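Local atomic coordinates of yfhH hypothetical protein (Bacillus subtilis, PDB entry 1SF9), a protein that is of unknown function but has been proposed to act as a transcriptional regulator in Bacillus subtilis. Residues 69-73 with 102-106. Sequence-based numbering, arbitrary orientation.
Sequences MAKAY and GVFAW
At the seam between the helical part of YfhH and its antiparallel sheet, Val103, in the hairpin turn between strands 94-101 and 104-109, packs against the C-terminal part of helix 57-74. CG1 sits over the centre of the Tyr73 ring, 3.6 Å from the centroid and 10° off the normal, a CH-pi contact made straight onto the face. Val103 CG2 bridges Tyr73 CE1 and, in one of the two Met69 conformers, Met69 CE, at 3.8 Å from each, while Val103 CB rests 3.9 Å from Ala72 CB. In that conformer the Met69 chain folds back at chi2 and chi3 (-58° and -52°), carrying its thioether to the Phe104 ring: CE lies 3.5 Å from Phe104 CZ, and SD is 4.8 Å from the ring centroid in an oblique Met-aromatic contact. The same methionine side chain approaches a bound platinum(II) ion. Replacing Tyr73 with an alanine would probably cost Val103 CG1 its aromatic platform and open a gap between the turn and the helix. Glu26 of helix 17-30 touches both Tyr73 and Phe104, and Pro120 touches both Met69 and Phe104. The arrangement exemplifies a beta-hairpin turn laid against the C-terminal part of a helix, joining helices to sheet.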
ATOM      1  N   MET A  69       0.860  -1.834  -2.847  0.60  6.78           N
ATOM      2  CA  MET A  69       0.073  -2.888  -2.211  0.60  7.99           C
ATOM      3  C   MET A  69       0.760  -4.229  -2.267  0.60  9.19           C
ATOM      4  O   MET A  69       0.810  -4.950  -1.269  0.60  9.74           O
ATOM      5  CB  MET A  69      -1.311  -2.973  -2.842  0.60 10.79           C
ATOM      6  CG  MET A  69      -2.178  -1.838  -2.443  0.60 10.46           C
ATOM      7  SD  MET A  69      -2.393  -1.730  -0.636  0.60 14.18           S
ATOM      8  CE  MET A  69      -2.899  -3.364  -0.244  0.60 11.81           C
ATOM      9  N   ALA A  70       1.303  -4.573  -3.427  1.00  7.46           N
ATOM     10  CA  ALA A  70       1.993  -5.858  -3.554  1.00  9.14           C
ATOM     11  C   ALA A  70       3.137  -5.933  -2.550  1.00  8.93           C
ATOM     12  O   ALA A  70       3.373  -6.980  -1.921  1.00  9.57           O
ATOM     13  CB  ALA A  70       2.524  -6.051  -4.989  1.00  8.87           C
ATOM     14  N   LYS A  71       3.862  -4.834  -2.402  1.00  7.79           N
ATOM     15  CA  LYS A  71       4.973  -4.793  -1.458  1.00  8.46           C
ATOM     16  C   LYS A  71       4.498  -5.034  -0.029  1.00  9.47           C
ATOM     17  O   LYS A  71       5.222  -5.606   0.775  1.00 10.79           O
ATOM     18  CB  LYS A  71       5.699  -3.440  -1.521  1.00  8.09           C
ATOM     19  CG  LYS A  71       6.602  -3.302  -2.738  1.00 11.62           C
ATOM     20  CD  LYS A  71       7.378  -1.979  -2.735  1.00 14.87           C
ATOM     21  CE  LYS A  71       8.270  -1.912  -3.974  1.00 19.98           C
ATOM     22  NZ  LYS A  71       9.032  -0.621  -4.089  1.00 21.84           N
ATOM     23  N   ALA A  72       3.288  -4.597   0.297  1.00  7.77           N
ATOM     24  CA  ALA A  72       2.813  -4.811   1.663  1.00  8.98           C
ATOM     25  C   ALA A  72       2.607  -6.310   1.924  1.00 10.86           C
ATOM     26  O   ALA A  72       2.731  -6.761   3.054  1.00 11.28           O
ATOM     27  CB  ALA A  72       1.523  -4.014   1.910  1.00  7.86           C
ATOM     28  N   TYR A  73       2.308  -7.081   0.880  1.00  9.11           N
ATOM     29  CA  TYR A  73       2.110  -8.520   1.047  1.00 10.20           C
ATOM     30  C   TYR A  73       3.397  -9.298   1.233  1.00 10.42           C
ATOM     31  O   TYR A  73       3.365 -10.448   1.663  1.00 12.27           O
ATOM     32  CB  TYR A  73       1.299  -9.097  -0.122  1.00 10.58           C
ATOM     33  CG  TYR A  73      -0.184  -8.846   0.023  1.00  9.36           C
ATOM     34  CD1 TYR A  73      -0.763  -7.657  -0.457  1.00 10.92           C
ATOM     35  CD2 TYR A  73      -1.013  -9.760   0.685  1.00  8.44           C
ATOM     36  CE1 TYR A  73      -2.111  -7.387  -0.271  1.00 11.92           C
ATOM     37  CE2 TYR A  73      -2.370  -9.499   0.864  1.00 11.24           C
ATOM     38  CZ  TYR A  73      -2.908  -8.305   0.386  1.00 13.93           C
ATOM     39  OH  TYR A  73      -4.230  -8.044   0.614  1.00 12.65           O
ATOM     40  N   GLY A 102      -4.923  -7.261   8.406  1.00  7.32           N
ATOM     41  CA  GLY A 102      -4.500  -7.614   7.070  1.00  8.47           C
ATOM     42  C   GLY A 102      -3.124  -7.005   6.833  1.00  9.91           C
ATOM     43  O   GLY A 102      -2.229  -7.125   7.680  1.00 11.41           O
ATOM     44  N   VAL A 103      -2.945  -6.351   5.687  1.00  7.14           N
ATOM     45  CA  VAL A 103      -1.663  -5.716   5.390  1.00  6.30           C
ATOM     46  C   VAL A 103      -1.706  -4.214   5.685  1.00  5.65           C
ATOM     47  O   VAL A 103      -0.837  -3.466   5.252  1.00  6.25           O
ATOM     48  CB  VAL A 103      -1.223  -5.945   3.905  1.00  7.90           C
ATOM     49  CG1 VAL A 103      -1.120  -7.454   3.637  1.00 12.31           C
ATOM     50  CG2 VAL A 103      -2.182  -5.298   2.944  1.00  7.85           C
ATOM     51  N   PHE A 104      -2.707  -3.785   6.444  1.00  6.29           N
ATOM     52  CA  PHE A 104      -2.801  -2.362   6.775  1.00  6.55           C
ATOM     53  C   PHE A 104      -2.548  -2.070   8.231  1.00  6.22           C
ATOM     54  O   PHE A 104      -2.734  -2.913   9.120  1.00  7.17           O
ATOM     55  CB  PHE A 104      -4.192  -1.812   6.421  1.00  7.54           C
ATOM     56  CG  PHE A 104      -4.461  -1.746   4.943  1.00  9.88           C
ATOM     57  CD1 PHE A 104      -4.099  -0.616   4.226  1.00  8.41           C
ATOM     58  CD2 PHE A 104      -5.013  -2.841   4.266  1.00 12.97           C
ATOM     59  CE1 PHE A 104      -4.278  -0.570   2.816  1.00 14.03           C
ATOM     60  CE2 PHE A 104      -5.196  -2.803   2.868  1.00 14.13           C
ATOM     61  CZ  PHE A 104      -4.823  -1.669   2.153  1.00 14.14           C
ATOM     62  N   ALA A 105      -2.073  -0.858   8.469  1.00  3.29           N
ATOM     63  CA  ALA A 105      -1.904  -0.397   9.823  1.00  4.87           C
ATOM     64  C   ALA A 105      -2.962   0.701   9.989  1.00  4.91           C
ATOM     65  O   ALA A 105      -3.023   1.662   9.216  1.00  5.68           O
ATOM     66  CB  ALA A 105      -0.510   0.182  10.030  1.00  4.44           C
ATOM     67  N   TRP A 106      -3.813   0.530  10.993  1.00  3.88           N
ATOM     68  CA  TRP A 106      -4.814   1.541  11.311  1.00  6.26           C
ATOM     69  C   TRP A 106      -4.193   2.394  12.408  1.00  5.17           C
ATOM     70  O   TRP A 106      -3.620   1.863  13.369  1.00  6.52           O
ATOM     71  CB  TRP A 106      -6.097   0.886  11.808  1.00  4.90           C
ATOM     72  CG  TRP A 106      -6.861   0.275  10.686  1.00  5.99           C
ATOM     73  CD1 TRP A 106      -6.676  -0.959  10.145  1.00  8.28           C
ATOM     74  CD2 TRP A 106      -7.889   0.906   9.910  1.00  9.89           C
ATOM     75  NE1 TRP A 106      -7.532  -1.145   9.068  1.00 10.07           N
ATOM     76  CE2 TRP A 106      -8.283  -0.012   8.909  1.00  9.24           C
ATOM     77  CE3 TRP A 106      -8.510   2.156   9.967  1.00  9.05           C
ATOM     78  CZ2 TRP A 106      -9.282   0.280   7.968  1.00 10.64           C
ATOM     79  CZ3 TRP A 106      -9.512   2.450   9.027  1.00 13.01           C
ATOM     80  CH2 TRP A 106      -9.882   1.514   8.046  1.00 12.77           C
TER